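Local coordinates for protein cleavage stimulation factor 77 (Encephalitozoon cuniculi, PDB 2UY1) that probably binds mRNA and acts in pre-mRNA 3'-end processing, at residues V321-A326 and T354-E359; N341-G346 and E358-F363. All blocks are in the same frame, centred on the assembly; numbering follows the deposited sequence.

Interaction 1 of 2, residues V321-A326 and T354-E359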
ATOM      1  N   VAL B 321      -9.151  18.161  12.246  1.00 17.27           N
ATOM      2  CA  VAL B 321      -9.367  18.519  13.646  1.00 18.39           C
ATOM      3  C   VAL B 321     -10.651  17.846  14.061  1.00 17.94           C
ATOM      4  O   VAL B 321     -10.754  17.364  15.155  1.00 17.74           O
ATOM      5  CB  VAL B 321      -9.419  20.116  13.853  1.00 17.79           C
ATOM      6  CG1 VAL B 321      -9.834  20.523  15.319  1.00 18.74           C
ATOM      7  CG2 VAL B 321      -8.089  20.692  13.552  1.00 17.50           C
ATOM      8  N   PHE B 322     -11.575  17.732  13.117  1.00 19.00           N
ATOM      9  CA  PHE B 322     -12.831  17.014  13.339  1.00 20.04           C
ATOM     10  C   PHE B 322     -12.601  15.522  13.458  1.00 20.46           C
ATOM     11  O   PHE B 322     -13.242  14.893  14.254  1.00 21.78           O
ATOM     12  CB  PHE B 322     -13.786  17.223  12.157  1.00 21.33           C
ATOM     13  CG  PHE B 322     -14.318  18.642  12.009  1.00 21.98           C
ATOM     14  CD1 PHE B 322     -15.444  19.050  12.702  1.00 25.67           C
ATOM     15  CD2 PHE B 322     -13.686  19.548  11.153  1.00 25.52           C
ATOM     16  CE1 PHE B 322     -15.957  20.351  12.549  1.00 23.71           C
ATOM     17  CE2 PHE B 322     -14.191  20.854  10.980  1.00 26.38           C
ATOM     18  CZ  PHE B 322     -15.349  21.240  11.669  1.00 24.77           C
ATOM     19  N   ILE B 323     -11.783  14.947  12.565  1.00 18.82           N
ATOM     20  CA  ILE B 323     -11.434  13.530  12.568  1.00 17.69           C
ATOM     21  C   ILE B 323     -10.668  13.180  13.840  1.00 17.66           C
ATOM     22  O   ILE B 323     -10.915  12.156  14.469  1.00 14.80           O
ATOM     23  CB  ILE B 323     -10.536  13.167  11.349  1.00 16.99           C
ATOM     24  CG1 ILE B 323     -11.181  13.529   9.999  1.00 17.58           C
ATOM     25  CG2 ILE B 323     -10.028  11.710  11.413  1.00 17.68           C
ATOM     26  CD1 ILE B 323     -10.201  13.301   8.781  1.00 18.36           C
ATOM     27  N   TYR B 324      -9.715  14.035  14.228  1.00 19.09           N
ATOM     28  CA  TYR B 324      -9.043  13.825  15.508  1.00 19.51           C
ATOM     29  C   TYR B 324     -10.002  13.823  16.702  1.00 20.49           C
ATOM     30  O   TYR B 324      -9.898  12.962  17.580  1.00 20.99           O
ATOM     31  CB  TYR B 324      -7.966  14.874  15.669  1.00 20.21           C
ATOM     32  CG  TYR B 324      -7.488  15.007  17.063  1.00 19.48           C
ATOM     33  CD1 TYR B 324      -6.493  14.156  17.581  1.00 15.00           C
ATOM     34  CD2 TYR B 324      -8.044  15.985  17.892  1.00 22.04           C
ATOM     35  CE1 TYR B 324      -6.104  14.299  18.885  1.00 20.67           C
ATOM     36  CE2 TYR B 324      -7.663  16.135  19.182  1.00 19.01           C
ATOM     37  CZ  TYR B 324      -6.695  15.320  19.677  1.00 22.30           C
ATOM     38  OH  TYR B 324      -6.328  15.522  20.989  1.00 21.02           O
ATOM     39  N   CYS B 325     -10.931  14.780  16.765  1.00 21.38           N
ATOM     40  CA  CYS B 325     -11.894  14.842  17.913  1.00 22.03           C
ATOM     41  C   CYS B 325     -12.834  13.672  17.947  1.00 20.53           C
ATOM     42  O   CYS B 325     -13.301  13.280  19.037  1.00 20.90           O
ATOM     43  CB  CYS B 325     -12.764  16.109  17.887  1.00 21.56           C
ATOM     44  SG  CYS B 325     -11.809  17.593  18.329  1.00 31.39           S
ATOM     45  N   ALA B 326     -13.219  13.189  16.762  1.00 18.70           N
ATOM     46  CA  ALA B 326     -14.128  12.021  16.689  1.00 19.15           C
ATOM     47  C   ALA B 326     -13.428  10.762  17.239  1.00 18.78           C
ATOM     48  O   ALA B 326     -14.013   9.925  17.998  1.00 19.84           O
ATOM     49  CB  ALA B 326     -14.616  11.819  15.269  1.00 17.70           C
ATOM     50  N   THR B 354     -12.156  14.627   0.610  1.00 19.91           N
ATOM     51  CA  THR B 354     -12.077  13.174   0.398  1.00 20.76           C
ATOM     52  C   THR B 354     -11.501  12.445   1.661  1.00 20.37           C
ATOM     53  O   THR B 354     -11.961  11.348   2.089  1.00 18.30           O
ATOM     54  CB  THR B 354     -11.236  12.939  -0.829  1.00 21.69           C
ATOM     55  OG1 THR B 354     -11.982  13.352  -1.998  1.00 24.29           O
ATOM     56  CG2 THR B 354     -10.737  11.423  -0.913  1.00 21.88           C
ATOM     57  N   LEU B 355     -10.523  13.092   2.277  1.00 20.46           N
ATOM     58  CA  LEU B 355     -10.011  12.655   3.581  1.00 21.11           C
ATOM     59  C   LEU B 355     -11.095  12.376   4.569  1.00 20.72           C
ATOM     60  O   LEU B 355     -11.121  11.339   5.187  1.00 23.04           O
ATOM     61  CB  LEU B 355      -9.130  13.742   4.198  1.00 21.75           C
ATOM     62  CG  LEU B 355      -8.565  13.365   5.572  1.00 24.03           C
ATOM     63  CD1 LEU B 355      -7.614  12.115   5.479  1.00 19.90           C
ATOM     64  CD2 LEU B 355      -7.871  14.608   6.102  1.00 26.97           C
ATOM     65  N   LEU B 356     -11.986  13.328   4.791  1.00 22.16           N
ATOM     66  CA  LEU B 356     -13.005  13.120   5.833  1.00 22.20           C
ATOM     67  C   LEU B 356     -14.002  12.030   5.377  1.00 21.36           C
ATOM     68  O   LEU B 356     -14.552  11.280   6.199  1.00 21.02           O
ATOM     69  CB  LEU B 356     -13.723  14.474   6.041  1.00 22.72           C
ATOM     70  CG  LEU B 356     -14.473  15.209   7.158  1.00 23.91           C
ATOM     71  CD1 LEU B 356     -13.913  15.103   8.566  1.00 23.17           C
ATOM     72  CD2 LEU B 356     -14.387  16.667   6.764  1.00 23.71           C
ATOM     73  N   LYS B 357     -14.335  12.041   4.081  1.00 19.77           N
ATOM     74  CA  LYS B 357     -15.280  11.077   3.530  1.00 19.65           C
ATOM     75  C   LYS B 357     -14.783   9.626   3.720  1.00 19.24           C
ATOM     76  O   LYS B 357     -15.514   8.754   4.263  1.00 20.23           O
ATOM     77  CB  LYS B 357     -15.568  11.382   2.070  1.00 20.77           C
ATOM     78  CG  LYS B 357     -16.374  12.662   1.829  1.00 19.82           C
ATOM     79  CD  LYS B 357     -16.598  12.893   0.302  1.00 20.17           C
ATOM     80  CE  LYS B 357     -16.997  14.389   0.014  1.00 20.64           C
ATOM     81  NZ  LYS B 357     -16.588  14.749  -1.419  1.00 24.94           N
ATOM     82  N   GLU B 358     -13.532   9.395   3.357  1.00 16.40           N
ATOM     83  CA  GLU B 358     -12.885   8.091   3.504  1.00 16.86           C
ATOM     84  C   GLU B 358     -12.634   7.673   4.936  1.00 17.85           C
ATOM     85  O   GLU B 358     -12.872   6.519   5.279  1.00 16.36           O
ATOM     86  CB  GLU B 358     -11.583   8.017   2.687  1.00 16.62           C
ATOM     87  CG  GLU B 358     -10.814   6.668   2.793  1.00 17.09           C
ATOM     88  CD  GLU B 358      -9.674   6.522   1.777  1.00 15.45           C
ATOM     89  OE1 GLU B 358      -9.903   6.538   0.531  1.00 15.04           O
ATOM     90  OE2 GLU B 358      -8.533   6.294   2.226  1.00 14.79           O
ATOM     91  N   GLU B 359     -12.130   8.605   5.761  1.00 17.95           N
ATOM     92  CA  GLU B 359     -11.811   8.302   7.135  1.00 17.59           C
ATOM     93  C   GLU B 359     -13.073   8.098   7.918  1.00 17.41           C
ATOM     94  O   GLU B 359     -13.017   7.325   8.816  1.00 17.27           O
ATOM     95  CB  GLU B 359     -10.968   9.401   7.809  1.00 20.40           C
ATOM     96  CG  GLU B 359      -9.511   9.538   7.341  1.00 20.06           C
ATOM     97  CD  GLU B 359      -8.621   8.329   7.663  1.00 23.05           C
ATOM     98  OE1 GLU B 359      -8.843   7.739   8.721  1.00 21.76           O
ATOM     99  OE2 GLU B 359      -7.706   7.968   6.862  1.00 24.65           O
TER

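Interaction 2 of 2, residues N341-G346 and E358-F363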
ATOM      1  N   ASN B 341     -21.441  12.221  14.870  1.00 26.10           N
ATOM      2  CA  ASN B 341     -21.852  13.603  14.807  1.00 25.41           C
ATOM      3  C   ASN B 341     -20.709  14.548  14.557  1.00 24.28           C
ATOM      4  O   ASN B 341     -20.874  15.455  13.797  1.00 22.37           O
ATOM      5  CB  ASN B 341     -22.768  13.973  15.988  1.00 27.02           C
ATOM      6  CG  ASN B 341     -24.082  13.187  15.925  1.00 29.07           C
ATOM      7  OD1 ASN B 341     -25.133  13.744  15.710  1.00 34.30           O
ATOM      8  ND2 ASN B 341     -23.997  11.871  16.020  1.00 35.29           N
ATOM      9  N   ILE B 342     -19.536  14.278  15.123  1.00 22.72           N
ATOM     10  CA  ILE B 342     -18.360  15.124  14.840  1.00 23.11           C
ATOM     11  C   ILE B 342     -17.888  14.989  13.391  1.00 23.00           C
ATOM     12  O   ILE B 342     -17.594  15.985  12.725  1.00 24.28           O
ATOM     13  CB  ILE B 342     -17.221  14.829  15.859  1.00 21.22           C
ATOM     14  CG1 ILE B 342     -17.736  15.044  17.277  1.00 22.81           C
ATOM     15  CG2 ILE B 342     -15.996  15.619  15.526  1.00 26.09           C
ATOM     16  CD1 ILE B 342     -16.806  14.685  18.384  1.00 20.12           C
ATOM     17  N   PHE B 343     -17.843  13.750  12.886  1.00 23.13           N
ATOM     18  CA  PHE B 343     -17.499  13.500  11.461  1.00 21.67           C
ATOM     19  C   PHE B 343     -18.525  14.176  10.524  1.00 21.81           C
ATOM     20  O   PHE B 343     -18.140  14.764   9.510  1.00 21.14           O
ATOM     21  CB  PHE B 343     -17.544  12.003  11.156  1.00 20.59           C
ATOM     22  CG  PHE B 343     -16.251  11.241  11.383  1.00 18.53           C
ATOM     23  CD1 PHE B 343     -16.222  10.215  12.306  1.00 16.45           C
ATOM     24  CD2 PHE B 343     -15.131  11.437  10.566  1.00 16.71           C
ATOM     25  CE1 PHE B 343     -15.042   9.488  12.521  1.00 14.37           C
ATOM     26  CE2 PHE B 343     -13.942  10.678  10.756  1.00 12.69           C
ATOM     27  CZ  PHE B 343     -13.902   9.708  11.751  1.00 17.38           C
ATOM     28  N   SER B 344     -19.813  14.043  10.863  1.00 23.14           N
ATOM     29  CA  SER B 344     -20.942  14.616  10.102  1.00 24.92           C
ATOM     30  C   SER B 344     -20.837  16.150  10.039  1.00 25.47           C
ATOM     31  O   SER B 344     -20.850  16.706   8.936  1.00 28.30           O
ATOM     32  CB  SER B 344     -22.288  14.189  10.721  1.00 25.90           C
ATOM     33  OG  SER B 344     -22.526  12.776  10.607  1.00 27.77           O
ATOM     34  N   SER B 345     -20.699  16.815  11.189  1.00 25.52           N
ATOM     35  CA  SER B 345     -20.372  18.284  11.266  1.00 24.99           C
ATOM     36  C   SER B 345     -19.234  18.694  10.407  1.00 24.79           C
ATOM     37  O   SER B 345     -19.316  19.678   9.687  1.00 24.70           O
ATOM     38  CB  SER B 345     -19.940  18.650  12.656  1.00 24.65           C
ATOM     39  OG  SER B 345     -20.996  18.391  13.517  1.00 26.65           O
ATOM     40  N   GLY B 346     -18.132  17.959  10.508  1.00 25.16           N
ATOM     41  CA  GLY B 346     -16.969  18.255   9.727  1.00 25.90           C
ATOM     42  C   GLY B 346     -17.185  18.154   8.253  1.00 26.19           C
ATOM     43  O   GLY B 346     -16.573  18.873   7.520  1.00 26.43           O
ATOM     44  N   GLU B 358     -13.532   9.395   3.357  1.00 16.40           N
ATOM     45  CA  GLU B 358     -12.885   8.091   3.504  1.00 16.86           C
ATOM     46  C   GLU B 358     -12.634   7.673   4.936  1.00 17.85           C
ATOM     47  O   GLU B 358     -12.872   6.519   5.279  1.00 16.36           O
ATOM     48  CB  GLU B 358     -11.583   8.017   2.687  1.00 16.62           C
ATOM     49  CG  GLU B 358     -10.814   6.668   2.793  1.00 17.09           C
ATOM     50  CD  GLU B 358      -9.674   6.522   1.777  1.00 15.45           C
ATOM     51  OE1 GLU B 358      -9.903   6.538   0.531  1.00 15.04           O
ATOM     52  OE2 GLU B 358      -8.533   6.294   2.226  1.00 14.79           O
ATOM     53  N   GLU B 359     -12.130   8.605   5.761  1.00 17.95           N
ATOM     54  CA  GLU B 359     -11.811   8.302   7.135  1.00 17.59           C
ATOM     55  C   GLU B 359     -13.073   8.098   7.918  1.00 17.41           C
ATOM     56  O   GLU B 359     -13.017   7.325   8.816  1.00 17.27           O
ATOM     57  CB  GLU B 359     -10.968   9.401   7.809  1.00 20.40           C
ATOM     58  CG  GLU B 359      -9.511   9.538   7.341  1.00 20.06           C
ATOM     59  CD  GLU B 359      -8.621   8.329   7.663  1.00 23.05           C
ATOM     60  OE1 GLU B 359      -8.843   7.739   8.721  1.00 21.76           O
ATOM     61  OE2 GLU B 359      -7.706   7.968   6.862  1.00 24.65           O
ATOM     62  N   PHE B 360     -14.173   8.797   7.575  1.00 15.79           N
ATOM     63  CA  PHE B 360     -15.504   8.602   8.209  1.00 14.72           C
ATOM     64  C   PHE B 360     -16.065   7.227   7.825  1.00 15.27           C
ATOM     65  O   PHE B 360     -16.535   6.537   8.679  1.00 17.12           O
ATOM     66  CB  PHE B 360     -16.506   9.657   7.705  1.00 12.04           C
ATOM     67  CG  PHE B 360     -17.834   9.747   8.471  1.00 16.97           C
ATOM     68  CD1 PHE B 360     -18.077   9.034   9.621  1.00 18.69           C
ATOM     69  CD2 PHE B 360     -18.839  10.642   8.018  1.00 17.67           C
ATOM     70  CE1 PHE B 360     -19.274   9.142  10.310  1.00 13.78           C
ATOM     71  CE2 PHE B 360     -20.028  10.747   8.681  1.00 17.22           C
ATOM     72  CZ  PHE B 360     -20.268   9.987   9.810  1.00 15.11           C
ATOM     73  N   PHE B 361     -16.079   6.885   6.542  1.00 13.98           N
ATOM     74  CA  PHE B 361     -16.613   5.605   6.148  1.00 14.69           C
ATOM     75  C   PHE B 361     -15.848   4.463   6.756  1.00 13.80           C
ATOM     76  O   PHE B 361     -16.452   3.527   7.253  1.00 16.54           O
ATOM     77  CB  PHE B 361     -16.742   5.467   4.632  1.00 13.24           C
ATOM     78  CG  PHE B 361     -17.084   4.051   4.199  1.00 14.32           C
ATOM     79  CD1 PHE B 361     -18.366   3.507   4.495  1.00 10.09           C
ATOM     80  CD2 PHE B 361     -16.122   3.254   3.575  1.00 10.25           C
ATOM     81  CE1 PHE B 361     -18.705   2.152   4.170  1.00 14.63           C
ATOM     82  CE2 PHE B 361     -16.454   1.894   3.216  1.00 13.65           C
ATOM     83  CZ  PHE B 361     -17.787   1.385   3.525  1.00  9.08           C
ATOM     84  N   LEU B 362     -14.535   4.532   6.747  1.00 14.74           N
ATOM     85  CA  LEU B 362     -13.707   3.368   7.138  1.00 15.89           C
ATOM     86  C   LEU B 362     -13.690   3.208   8.644  1.00 15.98           C
ATOM     87  O   LEU B 362     -13.557   2.105   9.186  1.00 12.89           O
ATOM     88  CB  LEU B 362     -12.277   3.479   6.623  1.00 15.42           C
ATOM     89  CG  LEU B 362     -12.060   3.389   5.096  1.00 14.87           C
ATOM     90  CD1 LEU B 362     -10.613   3.675   4.800  1.00 19.26           C
ATOM     91  CD2 LEU B 362     -12.489   2.023   4.425  1.00 16.37           C
ATOM     92  N   PHE B 363     -13.820   4.349   9.325  1.00 17.99           N
ATOM     93  CA  PHE B 363     -14.024   4.363  10.765  1.00 17.11           C
ATOM     94  C   PHE B 363     -15.351   3.669  11.060  1.00 15.96           C
ATOM     95  O   PHE B 363     -15.457   2.871  11.955  1.00 17.06           O
ATOM     96  CB  PHE B 363     -14.132   5.804  11.293  1.00 16.20           C
ATOM     97  CG  PHE B 363     -14.635   5.877  12.717  1.00 17.02           C
ATOM     98  CD1 PHE B 363     -13.786   5.559  13.798  1.00 17.25           C
ATOM     99  CD2 PHE B 363     -15.922   6.292  12.994  1.00 18.57           C
ATOM    100  CE1 PHE B 363     -14.265   5.624  15.133  1.00 16.52           C
ATOM    101  CE2 PHE B 363     -16.418   6.335  14.321  1.00 18.71           C
ATOM    102  CZ  PHE B 363     -15.588   5.992  15.391  1.00 16.40           C
TER

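Interaction 1 of 2, residues V321-A326 and T354-E359
Leu355, Leu356 and Glu359 of helix 354-367 pack against Ile323 of helix 319-333, two helices that lie side by side in an all-helical solenoid of the TPR-like (HAT, half-a-TPR) kind expected of the Suf family. In the chain they flank helix 337-349, and segments 321-326 and 354-359 run nearly parallel, their directions only 22° apart.

Leu355 comes first and points at the partner: its CG lies 3.6 Å from Ile323 CD1, with CD2 of the same leucine also against that methyl. A branched, wholly apolar side chain suits this place because its partner here is a methyl group. Leu356 does not aim its CB at the other helix, but with CG anti to the backbone N (chi1 -153°) its CD1 methyl swings back across the gap. There CD1 touches Phe322 CB, at 4.2 Å. Further on, Glu359 offers the aliphatic part of its side chain: CB and CG rest against Ile323 CD1, and the bend at chi2 (-65°) turns the carboxylate away from the methyl, so a charged residue can serve at the border of an apolar contact. Ile323 suits its central position by its length, the extended CG1-CD1 arm reaching all three partners. Its tightest touch is CG1 against Leu356 CD1, 3.5 Å.

Interaction 2 of 2, residues N341-G346 and E358-F363
Phe343 holds CG beside its backbone N (chi1 -89°), whereas Phe360 sets CG anti to the N (chi1 -169°), and with these torsions the two side chains slide past each other in opposite directions. Each ring therefore comes to lie beside the root of the other residue. The Phe343 CB methylene sits over the centre of the Phe360 ring, 3.3 Å from its centroid and almost on the ring normal, a close CH-pi contact. In return Phe360 CA lies over a face of the Phe343 ring, 3.8 Å from that centroid and displaced toward the rim. The planes are nearly parallel, at 8°, but the rings are slid so far apart that they barely overlap. The methylene shares the contact with ring carbons, Phe343 CG lying 3.4 Å from Phe360 CD1.

Segments 341-346 and 358-363 run antiparallel, and the two consecutive helices that carry them, 337-349 and 354-367, pack in a manner consistent with TPR-like (HAT) solenoids. Phenylalanine suits this interface because a flat, wholly apolar ring can slip between neighbouring helices.

Phe363, one turn beyond Phe360, extends the aromatic cluster. Its CD2 approaches Phe343 CE1 to 3.3 Å, with the two ring planes oblique to each other. Tyr330 of helix 319-333 meets the Phe363 ring edge-to-face, and Tyr340 does the same to Phe360. Ser344 is small enough to stand beside this cluster: while its hydroxyl hydrogen-bonds to the Tyr340 carbonyl oxygen of its own helix, the same OG lies 3.7 Å from Phe360 CZ.

Interactions 1 and 2 use successive turns of helix 354-367 and overlap at Glu358 and Glu359; their centres are 5 Å apart. In interaction 1 that helix meets helix 319-333, in interaction 2 helix 337-349, so the three consecutive helices share one buried core. Atoms of the two contacts touch directly: Ala326 CB lies 3.6 Å from Phe343 CE1, and Phe322 CD1 packs 3.4 Å from Gly346 CA, where a glycine brings the helix backbone within reach of the ring. Glu359 takes part in both contacts. Together they join three consecutive helices of the solenoid.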